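Local structure of pectate lyase (Erwinia chrysanthemi, 1RU4) at residues Ser37-Glu49 and Ile70-Ile82. The protein cleaves pectate, the polygalacturonate of plant cell walls, by beta-elimination. Numbering follows the deposited sequence.
Sequences SFSAAMAAVNPGE and ITFNKSGKDGAPI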
loop_
_atom_site.group_PDB
_atom_site.type_symbol
_atom_site.label_atom_id
_atom_site.label_comp_id
_atom_site.label_asym_id
_atom_site.label_seq_id
_atom_site.Cartn_x
_atom_site.Cartn_y
_atom_site.Cartn_z
ATOM N N SER A 37 13.278 -25.400 -8.042
ATOM C CA SER A 37 12.969 -24.733 -6.780
ATOM C C SER A 37 13.116 -23.222 -6.929
ATOM O O SER A 37 13.771 -22.743 -7.859
ATOM C CB SER A 37 13.891 -25.233 -5.665
ATOM O OG SER A 37 15.237 -24.866 -5.911
ATOM N N PHE A 38 12.515 -22.476 -6.007
ATOM C CA PHE A 38 12.612 -21.022 -6.038
ATOM C C PHE A 38 14.064 -20.576 -5.896
ATOM O O PHE A 38 14.511 -19.676 -6.605
ATOM C CB PHE A 38 11.756 -20.388 -4.935
ATOM C CG PHE A 38 11.708 -18.882 -4.994
ATOM C CD1 PHE A 38 11.092 -18.234 -6.060
ATOM C CD2 PHE A 38 12.295 -18.113 -3.993
ATOM C CE1 PHE A 38 11.059 -16.841 -6.130
ATOM C CE2 PHE A 38 12.267 -16.719 -4.054
ATOM C CZ PHE A 38 11.648 -16.083 -5.127
ATOM N N SER A 39 14.801 -21.226 -4.996
ATOM C CA SER A 39 16.208 -20.898 -4.775
ATOM C C SER A 39 17.071 -21.142 -6.016
ATOM O O SER A 39 17.955 -20.344 -6.325
ATOM C CB SER A 39 16.766 -21.674 -3.577
ATOM O OG SER A 39 16.660 -23.073 -3.764
ATOM N N ALA A 40 16.800 -22.233 -6.731
ATOM C CA ALA A 40 17.547 -22.554 -7.948
ATOM C C ALA A 40 17.297 -21.500 -9.025
ATOM O O ALA A 40 18.226 -21.063 -9.708
ATOM C CB ALA A 40 17.163 -23.938 -8.457
ATOM N N ALA A 41 16.041 -21.079 -9.156
ATOM C CA ALA A 41 15.676 -20.053 -10.130
ATOM C C ALA A 41 16.335 -18.721 -9.788
ATOM O O ALA A 41 16.831 -18.019 -10.669
ATOM C CB ALA A 41 14.168 -19.897 -10.188
ATOM N N MET A 42 16.343 -18.380 -8.501
ATOM C CA MET A 42 16.983 -17.157 -8.024
ATOM C C MET A 42 18.474 -17.122 -8.363
ATOM O O MET A 42 19.019 -16.070 -8.699
ATOM C CB MET A 42 16.797 -17.029 -6.514
ATOM C CG MET A 42 15.398 -16.615 -6.093
ATOM S SD MET A 42 15.130 -14.855 -6.322
ATOM C CE MET A 42 15.993 -14.234 -4.865
ATOM N N ALA A 43 19.125 -18.279 -8.278
ATOM C CA ALA A 43 20.546 -18.377 -8.587
ATOM C C ALA A 43 20.830 -18.171 -10.075
ATOM O O ALA A 43 21.813 -17.530 -10.442
ATOM C CB ALA A 43 21.090 -19.722 -8.129
ATOM N N ALA A 44 19.938 -18.678 -10.924
ATOM C CA ALA A 44 20.125 -18.629 -12.373
ATOM C C ALA A 44 19.646 -17.361 -13.082
ATOM O O ALA A 44 20.254 -16.931 -14.063
ATOM C CB ALA A 44 19.478 -19.850 -13.012
ATOM N N VAL A 45 18.565 -16.766 -12.587
ATOM C CA VAL A 45 17.923 -15.637 -13.262
ATOM C C VAL A 45 18.815 -14.423 -13.548
ATOM O O VAL A 45 19.638 -14.026 -12.723
ATOM C CB VAL A 45 16.645 -15.191 -12.505
ATOM C CG1 VAL A 45 17.005 -14.502 -11.194
ATOM C CG2 VAL A 45 15.779 -14.309 -13.390
ATOM N N ASN A 46 18.631 -13.843 -14.732
ATOM C CA ASN A 46 19.382 -12.667 -15.168
ATOM C C ASN A 46 18.433 -11.540 -15.583
ATOM O O ASN A 46 17.235 -11.772 -15.761
ATOM C CB ASN A 46 20.314 -13.048 -16.324
ATOM C CG ASN A 46 21.562 -13.754 -15.844
ATOM O OD1 ASN A 46 22.220 -13.296 -14.913
ATOM N ND2 ASN A 46 21.880 -14.889 -16.457
ATOM N N PRO A 47 18.949 -10.303 -15.729
ATOM C CA PRO A 47 18.115 -9.159 -16.122
ATOM C C PRO A 47 17.253 -9.422 -17.354
ATOM O O PRO A 47 17.734 -9.947 -18.361
ATOM C CB PRO A 47 19.149 -8.066 -16.386
ATOM C CG PRO A 47 20.201 -8.371 -15.380
ATOM C CD PRO A 47 20.341 -9.871 -15.500
ATOM N N GLY A 48 15.971 -9.084 -17.245
ATOM C CA GLY A 48 15.041 -9.276 -18.345
ATOM C C GLY A 48 14.370 -10.637 -18.380
ATOM O O GLY A 48 13.482 -10.872 -19.202
ATOM N N GLU A 49 14.801 -11.538 -17.502
ATOM C CA GLU A 49 14.243 -12.884 -17.442
ATOM C C GLU A 49 13.168 -12.997 -16.363
ATOM O O GLU A 49 13.013 -12.096 -15.535
ATOM C CB GLU A 49 15.357 -13.912 -17.234
ATOM C CG GLU A 49 16.401 -13.874 -18.352
ATOM C CD GLU A 49 17.519 -14.886 -18.191
ATOM O OE1 GLU A 49 18.192 -15.175 -19.204
ATOM O OE2 GLU A 49 17.741 -15.384 -17.068
ATOM N N ILE A 70 14.331 -14.264 2.894
ATOM C CA ILE A 70 14.863 -14.474 1.551
ATOM C C ILE A 70 15.389 -13.117 1.089
ATOM O O ILE A 70 14.643 -12.134 1.054
ATOM C CB ILE A 70 13.787 -14.965 0.555
ATOM C CG1 ILE A 70 13.252 -16.332 0.987
ATOM C CG2 ILE A 70 14.383 -15.058 -0.855
ATOM C CD1 ILE A 70 12.135 -16.861 0.098
ATOM N N THR A 71 16.679 -13.059 0.774
ATOM C CA THR A 71 17.308 -11.817 0.334
ATOM C C THR A 71 17.381 -11.711 -1.187
ATOM O O THR A 71 17.836 -12.631 -1.869
ATOM C CB THR A 71 18.731 -11.666 0.921
ATOM O OG1 THR A 71 18.654 -11.577 2.349
ATOM C CG2 THR A 71 19.413 -10.410 0.381
ATOM N N PHE A 72 16.916 -10.578 -1.705
ATOM C CA PHE A 72 16.968 -10.284 -3.132
ATOM C C PHE A 72 18.067 -9.246 -3.349
ATOM O O PHE A 72 17.809 -8.041 -3.332
ATOM C CB PHE A 72 15.613 -9.748 -3.611
ATOM C CG PHE A 72 14.489 -10.743 -3.491
ATOM C CD1 PHE A 72 13.925 -11.033 -2.251
ATOM C CD2 PHE A 72 14.005 -11.405 -4.616
ATOM C CE1 PHE A 72 12.899 -11.969 -2.135
ATOM C CE2 PHE A 72 12.978 -12.344 -4.509
ATOM C CZ PHE A 72 12.425 -12.626 -3.265
ATOM N N ASN A 73 19.300 -9.720 -3.517
ATOM C CA ASN A 73 20.443 -8.820 -3.660
ATOM C C ASN A 73 20.915 -8.618 -5.094
ATOM O O ASN A 73 21.630 -7.659 -5.384
ATOM C CB ASN A 73 21.609 -9.284 -2.782
ATOM C CG ASN A 73 22.171 -10.618 -3.215
ATOM O OD1 ASN A 73 21.435 -11.590 -3.379
ATOM N ND2 ASN A 73 23.486 -10.670 -3.408
ATOM N N LYS A 74 20.540 -9.532 -5.986
ATOM C CA LYS A 74 20.866 -9.381 -7.402
ATOM C C LYS A 74 20.070 -8.206 -7.966
ATOM O O LYS A 74 19.085 -7.770 -7.366
ATOM C CB LYS A 74 20.549 -10.671 -8.165
ATOM C CG LYS A 74 21.472 -11.820 -7.795
ATOM C CD LYS A 74 21.034 -13.144 -8.404
ATOM C CE LYS A 74 21.148 -13.153 -9.915
ATOM N NZ LYS A 74 20.957 -14.535 -10.437
ATOM N N SER A 75 20.520 -7.668 -9.094
ATOM C CA SER A 75 19.845 -6.523 -9.693
ATOM C C SER A 75 19.502 -6.714 -11.162
ATOM O O SER A 75 20.240 -7.360 -11.910
ATOM C CB SER A 75 20.695 -5.255 -9.551
ATOM O OG SER A 75 20.817 -4.849 -8.199
ATOM N N GLY A 76 18.354 -6.168 -11.553
ATOM C CA GLY A 76 17.998 -6.104 -12.957
ATOM C C GLY A 76 18.586 -4.815 -13.507
ATOM O O GLY A 76 19.433 -4.193 -12.859
ATOM N N LYS A 77 18.135 -4.405 -14.689
ATOM C CA LYS A 77 18.604 -3.173 -15.321
ATOM C C LYS A 77 17.425 -2.371 -15.856
ATOM O O LYS A 77 16.312 -2.887 -15.958
ATOM C CB LYS A 77 19.544 -3.492 -16.491
ATOM C CG LYS A 77 20.912 -4.013 -16.100
ATOM C CD LYS A 77 21.755 -4.255 -17.344
ATOM C CE LYS A 77 23.199 -4.567 -16.993
ATOM N NZ LYS A 77 24.028 -4.777 -18.215
ATOM N N ASP A 78 17.675 -1.111 -16.201
ATOM C CA ASP A 78 16.647 -0.271 -16.806
ATOM C C ASP A 78 16.245 -0.899 -18.140
ATOM O O ASP A 78 17.093 -1.132 -19.004
ATOM C CB ASP A 78 17.177 1.150 -17.026
ATOM C CG ASP A 78 16.120 2.093 -17.579
ATOM O OD1 ASP A 78 14.981 2.087 -17.067
ATOM O OD2 ASP A 78 16.433 2.844 -18.525
ATOM N N GLY A 79 14.958 -1.202 -18.284
ATOM C CA GLY A 79 14.474 -1.844 -19.495
ATOM C C GLY A 79 14.625 -3.355 -19.471
ATOM O O GLY A 79 14.224 -4.041 -20.414
ATOM N N ALA A 80 15.205 -3.876 -18.392
ATOM C CA ALA A 80 15.412 -5.311 -18.236
ATOM C C ALA A 80 15.353 -5.707 -16.764
ATOM O O ALA A 80 16.360 -6.096 -16.170
ATOM C CB ALA A 80 16.753 -5.715 -18.841
ATOM N N PRO A 81 14.167 -5.595 -16.145
ATOM C CA PRO A 81 14.026 -5.956 -14.730
ATOM C C PRO A 81 14.086 -7.467 -14.550
ATOM O O PRO A 81 13.966 -8.217 -15.522
ATOM C CB PRO A 81 12.623 -5.444 -14.383
ATOM C CG PRO A 81 12.326 -4.416 -15.447
ATOM C CD PRO A 81 12.903 -5.055 -16.670
ATOM N N ILE A 82 14.322 -7.910 -13.318
ATOM C CA ILE A 82 14.216 -9.331 -13.004
ATOM C C ILE A 82 12.778 -9.532 -12.540
ATOM O O ILE A 82 12.357 -8.966 -11.529
ATOM C CB ILE A 82 15.183 -9.770 -11.885
ATOM C CG1 ILE A 82 16.633 -9.553 -12.324
ATOM C CG2 ILE A 82 14.955 -11.241 -11.555
ATOM C CD1 ILE A 82 17.652 -9.856 -11.243
HETATM O O HOH W 1 22.828 -15.429 -12.994
#
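Lys74 reaches across to the C-terminal end of helix 38-44, at the end of the parallel beta-helix where this short helix packs beside strand 70-72. Its NZ donates to Met42 O at 3.0 Å and to Val45 O at 2.7 Å, the latter in the carbonyl plane, and weakly to Ala43 O. A long, flexible cation suits this place: Met42 O and Ala43 O, in the last turn, and Val45 O, just beyond it, face the ammonium, whose charge probably also interacts favourably with this helix end. The chain stays extended except for a bend at chi3 (66°), which turns the ammonium into the carbonyl cluster.

Beside it lies an apolar patch. Met42, bent at both chi2 and chi3, lays CE over one face of the Phe72 ring, 3.5 Å from Phe72 CD2, with its sulfur oblique to the ring in a Met-aromatic contact. Phe72 CZ meets the edge of the Phe38 ring, while Met42 CG lies over one face of Phe38, near its rim. Trp117 and Phe119 meet Phe72 edge-to-face, tying the patch to strand 117-120.

Farther along, Val45 CG2 rests against Ile82 CG2, 3.7 Å away. Pro47 and Gly48 occupy the centre of a type II turn: proline's ring holds phi near the required -50° and packs CB 3.4 Å from Ala80 O, while glycine accepts the positive phi. Glu49 OE2, also bonded to Tyr17 OH, accepts a hydrogen bond from Asn46 N. Gly48 N donates to Pro81 O at 2.8 Å, approaching from above the carbonyl plane.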